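Local coordinates for endoribonuclease YbeY (Aquifex aeolicus, PDB 1OZ9), which is probably a zinc-dependent, single-strand-specific endoribonuclease that acts in 16S rRNA 3'-end maturation and late-stage 70S ribosome quality control, at residues 8-14 with 39-45; 83-87 with 116-121; 110-114 with 142-146. All coordinates share one frame; numbering follows the deposited sequence.

Interaction 1. Residues 8-14 with 39-45; sequences KNRVLVK and NNVELSV
The parallel pair formed by strands 10-15 and 41-48, joined through helix 22-35 as a beta-alpha-beta crossover, brings Arg10 beside Glu42, Val11 beside Leu43, Leu12 beside Ser44 and Val13 beside Val45. The short strand axes run 14° apart. The ladder is regular: Arg10 N donates to Val41 O, Leu43 N to Arg10 O, Leu12 N to Leu43 O, Val45 N to Leu12 O and Lys14 N to Val45 O, the last at 2.8 Å. Val11, Val13, Leu43 and Val45 share one face, largely covered by helices; beta-branched valines suit the extended backbone and Leu43 fills the interior. Val11 lies against Ala29, Glu30 and Leu33 of helix 22-35, while Leu43 meets Ile117. The other face is more polar. Arg10 and Glu42 run alongside each other, each with CG anti to its own backbone N, which carries both extended chains the same way. Arg10 NH1 meets Glu42 OE2 obliquely at 3.3 Å in a salt bridge, the guanidinium and carboxylate planes 86° apart; the stronger polar partner of OE2 is Tyr81 OH. Leu12 CD1 lies 3.8 Å from Glu42 CD, so one methyl packs against the carboxylate end of Glu42 and over the guanidinium rim of Arg10. Before the strands begin, Asn9 continues the ladder with a side chain: its amide oxygen OD1 accepts Val41 N at 3.0 Å, in the carbonyl plane on a lone pair, while its ND2 donates to Leu38 O. At the outer end, Lys8 NZ donates to Asn39 OD1 at 2.6 Å.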
# COMPACT_ATOMS: atom_id res chain seq x y z
N LYS A 8 -9.89 7.40 15.02
CA LYS A 8 -8.49 6.87 15.20
C LYS A 8 -7.55 7.37 14.12
O LYS A 8 -6.78 8.28 14.36
CB LYS A 8 -8.47 5.35 15.23
CG LYS A 8 -8.44 4.79 16.66
CD LYS A 8 -7.21 5.30 17.39
CE LYS A 8 -7.37 5.19 18.90
NZ LYS A 8 -6.07 5.36 19.61
N ASN A 9 -7.64 6.78 12.94
CA ASN A 9 -6.91 7.26 11.76
C ASN A 9 -7.89 7.55 10.65
O ASN A 9 -9.05 7.13 10.70
CB ASN A 9 -5.89 6.23 11.27
CG ASN A 9 -4.82 6.01 12.27
OD1 ASN A 9 -4.12 6.96 12.69
ND2 ASN A 9 -4.71 4.78 12.74
N ARG A 10 -7.46 8.29 9.65
CA ARG A 10 -8.40 8.63 8.59
C ARG A 10 -7.92 7.95 7.36
O ARG A 10 -6.86 8.31 6.82
CB ARG A 10 -8.41 10.15 8.36
CG ARG A 10 -9.39 10.57 7.24
CD ARG A 10 -9.61 12.03 7.27
NE ARG A 10 -10.61 12.62 6.38
CZ ARG A 10 -10.44 13.85 5.90
NH1 ARG A 10 -9.29 14.49 6.16
NH2 ARG A 10 -11.34 14.43 5.14
N VAL A 11 -8.62 6.89 6.96
CA VAL A 11 -8.24 6.16 5.77
C VAL A 11 -9.19 6.58 4.64
O VAL A 11 -10.41 6.47 4.79
CB VAL A 11 -8.28 4.64 6.02
CG1 VAL A 11 -8.04 3.87 4.73
CG2 VAL A 11 -7.12 4.29 6.98
N LEU A 12 -8.63 7.10 3.56
CA LEU A 12 -9.41 7.58 2.41
C LEU A 12 -9.20 6.65 1.24
O LEU A 12 -8.11 6.62 0.65
CB LEU A 12 -8.96 8.98 2.02
CG LEU A 12 -9.11 9.90 3.24
CD1 LEU A 12 -8.57 11.30 2.98
CD2 LEU A 12 -10.57 9.97 3.60
N VAL A 13 -10.22 5.91 0.86
CA VAL A 13 -10.03 4.95 -0.22
C VAL A 13 -10.71 5.47 -1.46
O VAL A 13 -11.89 5.86 -1.41
CB VAL A 13 -10.66 3.62 0.14
CG1 VAL A 13 -10.56 2.64 -1.06
CG2 VAL A 13 -9.94 3.02 1.39
N LYS A 14 -10.00 5.45 -2.58
CA LYS A 14 -10.60 5.88 -3.86
C LYS A 14 -10.45 4.77 -4.87
O LYS A 14 -9.34 4.26 -5.06
CB LYS A 14 -9.90 7.13 -4.37
CG LYS A 14 -10.31 8.36 -3.56
CD LYS A 14 -9.67 9.65 -4.07
CE LYS A 14 -10.71 10.76 -4.13
NZ LYS A 14 -10.06 12.10 -4.27
N ASN A 39 -1.58 6.64 15.32
CA ASN A 39 -2.80 7.29 15.74
C ASN A 39 -2.86 8.68 15.10
O ASN A 39 -1.84 9.35 14.95
CB ASN A 39 -2.82 7.45 17.29
CG ASN A 39 -2.76 6.10 18.04
OD1 ASN A 39 -3.80 5.45 18.28
ND2 ASN A 39 -1.55 5.69 18.47
N ASN A 40 -4.05 9.12 14.74
CA ASN A 40 -4.19 10.43 14.14
C ASN A 40 -3.39 10.72 12.87
O ASN A 40 -2.83 11.81 12.74
CB ASN A 40 -3.74 11.45 15.14
CG ASN A 40 -4.82 12.33 15.55
OD1 ASN A 40 -6.01 11.97 15.49
ND2 ASN A 40 -4.44 13.53 15.95
N VAL A 41 -3.33 9.76 11.96
CA VAL A 41 -2.68 9.99 10.70
C VAL A 41 -3.68 9.80 9.59
O VAL A 41 -4.74 9.18 9.78
CB VAL A 41 -1.46 9.04 10.46
CG1 VAL A 41 -0.43 9.20 11.61
CG2 VAL A 41 -1.94 7.61 10.34
N GLU A 42 -3.36 10.34 8.43
CA GLU A 42 -4.21 10.20 7.24
C GLU A 42 -3.49 9.35 6.21
O GLU A 42 -2.30 9.53 5.97
CB GLU A 42 -4.57 11.57 6.66
CG GLU A 42 -5.43 11.51 5.38
CD GLU A 42 -5.62 12.90 4.80
OE1 GLU A 42 -5.17 13.15 3.66
OE2 GLU A 42 -6.19 13.75 5.52
N LEU A 43 -4.21 8.42 5.60
CA LEU A 43 -3.62 7.56 4.58
C LEU A 43 -4.61 7.49 3.44
O LEU A 43 -5.79 7.25 3.69
CB LEU A 43 -3.49 6.14 5.13
CG LEU A 43 -3.14 5.05 4.13
CD1 LEU A 43 -1.73 5.32 3.55
CD2 LEU A 43 -3.19 3.67 4.81
N SER A 44 -4.14 7.70 2.21
CA SER A 44 -5.01 7.54 1.06
C SER A 44 -4.63 6.26 0.31
O SER A 44 -3.43 5.97 0.15
CB SER A 44 -4.96 8.76 0.14
OG SER A 44 -5.52 9.89 0.83
N VAL A 45 -5.63 5.49 -0.10
CA VAL A 45 -5.38 4.28 -0.89
C VAL A 45 -6.12 4.41 -2.22
O VAL A 45 -7.34 4.67 -2.23
CB VAL A 45 -5.81 3.02 -0.14
CG1 VAL A 45 -5.49 1.77 -1.00
CG2 VAL A 45 -5.10 2.95 1.24

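Interaction 2. Residues 83-87 with 116-121; sequences ILGDV and GIVHLL
Leu120 is the main projection here: its forked end reaches from helix 105-120 onto the backbone of strand 81-90. CD2 comes to 3.7 Å from Leu84 O, while CD1 rests 3.9 Å from Gly85 C and also meets Leu84 CB. Gly85 makes the hollow. Its backbone angles would by themselves press a CB onto the carbonyl oxygen of Leu84, and the same CB would come too close to Leu120 CD2. A second bump points the other way, from strand to helix. Val87 CG2 meets Gly116 C at 3.7 Å, with Ile117 CG1 and Leu120 CD1 beside it. Gly116 suits the spot because a CB would clash with Val87 CG1; without one, the two CA atoms approach to 5.6 Å. Toward the helix end the fit becomes wider: Leu84 CD1 meets Leu121 CD2 at 4.2 Å, and a water donates to both Leu84 O and Leu120 O, bridging the backbones. The helix segment runs roughly antiparallel to this strand segment, at 146°. Leu84 also packs on Val41 of strand 41-48, Val87 touches Val69 of strand 69-78, and helix 22-35 adds Leu33 against Leu84 and Ala32 against Ile117.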
# COMPACT_ATOMS: atom_id res chain seq x y z
N ILE A 83 -0.37 13.77 7.75
CA ILE A 83 -0.72 13.12 6.49
C ILE A 83 0.43 12.24 6.06
O ILE A 83 1.54 12.74 5.76
CB ILE A 83 -1.04 14.18 5.44
CG1 ILE A 83 -2.21 15.06 5.96
CG2 ILE A 83 -1.42 13.50 4.07
CD1 ILE A 83 -2.06 16.53 5.62
N LEU A 84 0.22 10.93 6.07
CA LEU A 84 1.30 9.99 5.76
C LEU A 84 1.56 9.98 4.28
O LEU A 84 2.73 10.02 3.84
CB LEU A 84 0.96 8.59 6.20
CG LEU A 84 0.78 8.21 7.66
CD1 LEU A 84 0.78 6.66 7.72
CD2 LEU A 84 1.87 8.85 8.55
N GLY A 85 0.48 9.93 3.50
CA GLY A 85 0.61 10.00 2.07
C GLY A 85 -0.26 8.99 1.36
O GLY A 85 -1.27 8.52 1.92
N ASP A 86 0.14 8.64 0.14
CA ASP A 86 -0.69 7.79 -0.70
C ASP A 86 -0.09 6.44 -1.04
O ASP A 86 1.11 6.34 -1.26
CB ASP A 86 -0.93 8.46 -2.05
CG ASP A 86 -1.51 9.84 -1.92
OD1 ASP A 86 -2.30 10.06 -0.99
OD2 ASP A 86 -1.21 10.77 -2.70
N VAL A 87 -0.96 5.45 -1.17
CA VAL A 87 -0.57 4.13 -1.70
C VAL A 87 -1.44 3.92 -2.93
O VAL A 87 -2.66 4.05 -2.84
CB VAL A 87 -0.85 3.01 -0.73
CG1 VAL A 87 -0.62 1.67 -1.41
CG2 VAL A 87 0.10 3.13 0.50
N GLY A 116 2.74 -1.32 0.58
CA GLY A 116 2.75 0.12 0.34
C GLY A 116 2.89 0.96 1.61
O GLY A 116 3.62 1.96 1.66
N ILE A 117 2.19 0.53 2.67
CA ILE A 117 2.22 1.27 3.93
C ILE A 117 3.61 1.22 4.51
O ILE A 117 4.12 2.23 5.00
CB ILE A 117 1.20 0.72 4.92
CG1 ILE A 117 -0.20 1.09 4.41
CG2 ILE A 117 1.40 1.33 6.34
CD1 ILE A 117 -1.31 0.47 5.21
N VAL A 118 4.23 0.04 4.50
CA VAL A 118 5.58 -0.08 5.05
C VAL A 118 6.57 0.83 4.30
O VAL A 118 7.44 1.47 4.92
CB VAL A 118 6.06 -1.56 5.05
CG1 VAL A 118 7.54 -1.66 5.57
CG2 VAL A 118 5.09 -2.42 5.91
N HIS A 119 6.43 0.91 2.98
CA HIS A 119 7.26 1.81 2.19
C HIS A 119 7.02 3.23 2.64
O HIS A 119 7.95 4.05 2.70
CB HIS A 119 6.90 1.75 0.71
CG HIS A 119 7.71 0.77 -0.07
ND1 HIS A 119 9.00 1.01 -0.46
CD2 HIS A 119 7.39 -0.47 -0.52
CE1 HIS A 119 9.46 -0.05 -1.12
NE2 HIS A 119 8.49 -0.95 -1.18
N LEU A 120 5.76 3.54 2.92
CA LEU A 120 5.39 4.91 3.29
C LEU A 120 5.99 5.34 4.62
O LEU A 120 6.17 6.53 4.87
CB LEU A 120 3.88 5.05 3.43
CG LEU A 120 3.02 5.69 2.36
CD1 LEU A 120 1.63 5.99 2.97
CD2 LEU A 120 3.64 6.97 1.86
N LEU A 121 6.27 4.36 5.48
CA LEU A 121 6.87 4.63 6.76
C LEU A 121 8.38 4.79 6.63
O LEU A 121 9.09 4.96 7.62
CB LEU A 121 6.54 3.54 7.77
CG LEU A 121 5.04 3.50 8.05
CD1 LEU A 121 4.75 2.38 9.02
CD2 LEU A 121 4.52 4.87 8.57
O HOH W 1 4.91 8.85 5.71

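Interaction 3. Residues 110-114 with 142-146; sequences KRLIV and VLSKL
Val114 and Val142 form the tight part of a helix-helix packing between 105-120, which carries two of the predicted zinc-binding histidines, and the C-terminal helix 129-147. The segments run at 138° to each other, their axes no closer than 10.7 Å. At the close end the two valines pass each other pointing opposite ways, with Val114 CG1 3.7 Å from Val142 CG1. The other branch, CG2, sits anti to the carbonyl carbon of Val114 and reaches Leu146 CD2 at 3.9 Å and Leu143 CD2 at 4.1 Å. Compact, branched valines suit this buried end; leucines span the larger distance beyond. An alanine in place of Val114 lacks both CG methyls and is likely to leave a gap facing Val142, Leu143 and Leu146. The solvent side is looser and uses the aliphatic stems of charged residues: the Arg111 side chain crosses that of Leu143 at about a right angle, CG 4.1 Å from CD2, and Lys110 CG passes Leu146 CD2. Long chains suit this side, their charged ends pairing with Glu107. A water links the helices, donating to Leu143 O at 2.9 Å and accepting a weak 3.3 Å bond from Lys110 NZ.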
# COMPACT_ATOMS: atom_id res chain seq x y z
N LYS A 110 -4.61 -6.99 -0.50
CA LYS A 110 -4.32 -6.86 0.93
C LYS A 110 -2.80 -6.79 1.16
O LYS A 110 -2.28 -5.92 1.90
CB LYS A 110 -4.91 -8.04 1.72
CG LYS A 110 -4.62 -7.99 3.24
CD LYS A 110 -5.28 -9.17 3.98
CE LYS A 110 -4.56 -10.46 3.70
NZ LYS A 110 -5.21 -11.66 4.34
N ARG A 111 -2.09 -7.69 0.51
CA ARG A 111 -0.64 -7.76 0.64
C ARG A 111 0.05 -6.51 0.09
O ARG A 111 1.06 -6.04 0.64
CB ARG A 111 -0.11 -9.01 -0.04
CG ARG A 111 -0.36 -10.31 0.78
CD ARG A 111 0.16 -11.58 0.09
NE ARG A 111 -0.39 -12.83 0.60
CZ ARG A 111 0.12 -14.05 0.32
NH1 ARG A 111 1.20 -14.17 -0.44
NH2 ARG A 111 -0.45 -15.17 0.81
N LEU A 112 -0.50 -5.97 -0.99
CA LEU A 112 0.05 -4.79 -1.61
C LEU A 112 -0.22 -3.56 -0.75
O LEU A 112 0.60 -2.64 -0.72
CB LEU A 112 -0.52 -4.59 -3.02
CG LEU A 112 0.04 -5.59 -4.05
CD1 LEU A 112 -0.74 -5.52 -5.35
CD2 LEU A 112 1.56 -5.37 -4.35
N ILE A 113 -1.36 -3.53 -0.07
CA ILE A 113 -1.63 -2.41 0.84
C ILE A 113 -0.60 -2.37 1.95
O ILE A 113 -0.05 -1.32 2.27
CB ILE A 113 -3.02 -2.57 1.46
CG1 ILE A 113 -4.07 -2.21 0.42
CG2 ILE A 113 -3.20 -1.65 2.70
CD1 ILE A 113 -5.48 -2.69 0.79
N VAL A 114 -0.33 -3.53 2.53
CA VAL A 114 0.68 -3.62 3.61
C VAL A 114 2.03 -3.23 3.06
O VAL A 114 2.77 -2.43 3.67
CB VAL A 114 0.70 -5.03 4.22
CG1 VAL A 114 1.81 -5.21 5.28
CG2 VAL A 114 -0.69 -5.30 4.84
N VAL A 142 2.91 -7.18 10.28
CA VAL A 142 1.61 -6.58 9.99
C VAL A 142 0.69 -7.64 9.36
O VAL A 142 -0.48 -7.78 9.75
CB VAL A 142 1.74 -5.36 9.09
CG1 VAL A 142 0.37 -4.88 8.64
CG2 VAL A 142 2.49 -4.24 9.85
N LEU A 143 1.23 -8.39 8.41
CA LEU A 143 0.46 -9.47 7.79
C LEU A 143 -0.05 -10.44 8.84
O LEU A 143 -1.20 -10.86 8.79
CB LEU A 143 1.30 -10.21 6.74
CG LEU A 143 1.59 -9.41 5.46
CD1 LEU A 143 2.71 -10.09 4.63
CD2 LEU A 143 0.32 -9.26 4.64
N SER A 144 0.80 -10.80 9.81
CA SER A 144 0.38 -11.72 10.84
C SER A 144 -0.79 -11.14 11.66
O SER A 144 -1.66 -11.87 12.13
CB SER A 144 1.55 -12.10 11.75
OG SER A 144 1.86 -11.05 12.65
N LYS A 145 -0.81 -9.82 11.81
CA LYS A 145 -1.86 -9.17 12.57
C LYS A 145 -3.17 -9.10 11.79
O LYS A 145 -4.26 -8.99 12.39
CB LYS A 145 -1.43 -7.76 12.98
CG LYS A 145 -0.34 -7.73 14.02
CD LYS A 145 -0.89 -7.98 15.43
CE LYS A 145 0.16 -8.63 16.29
NZ LYS A 145 -0.32 -8.88 17.70
N LEU A 146 -3.08 -9.12 10.46
CA LEU A 146 -4.26 -9.10 9.60
C LEU A 146 -4.75 -10.53 9.32
O LEU A 146 -5.88 -10.73 8.86
CB LEU A 146 -3.97 -8.35 8.29
CG LEU A 146 -4.19 -6.83 8.27
CD1 LEU A 146 -3.37 -6.12 9.31
CD2 LEU A 146 -3.89 -6.28 6.89
O HOH W 2 -2.64 -11.49 6.37

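In the fold
Strands 41-48 and 81-90 are neighbours in the sheet, which joins interaction 1 directly to interaction 2: Ser44 O lies 2.8 Å from Val87 N and Glu42 O 2.9 Å from Leu84 N, both probable hydrogen bonds, while Leu43 CD1 packs 3.5 Å from Leu120 CD1. Interactions 2 and 3 use successive lengths of helix 105-120, with centres 13 Å apart, so this helix is held by the sheet along one length and by the C-terminal helix along the other. Between Val114 and Gly116 sits His115, which with His119 and His125 is predicted to bind the catalytic zinc. Interaction 1 is more remote, Leu43 lying about 10 Å from His119, side chain to side chain.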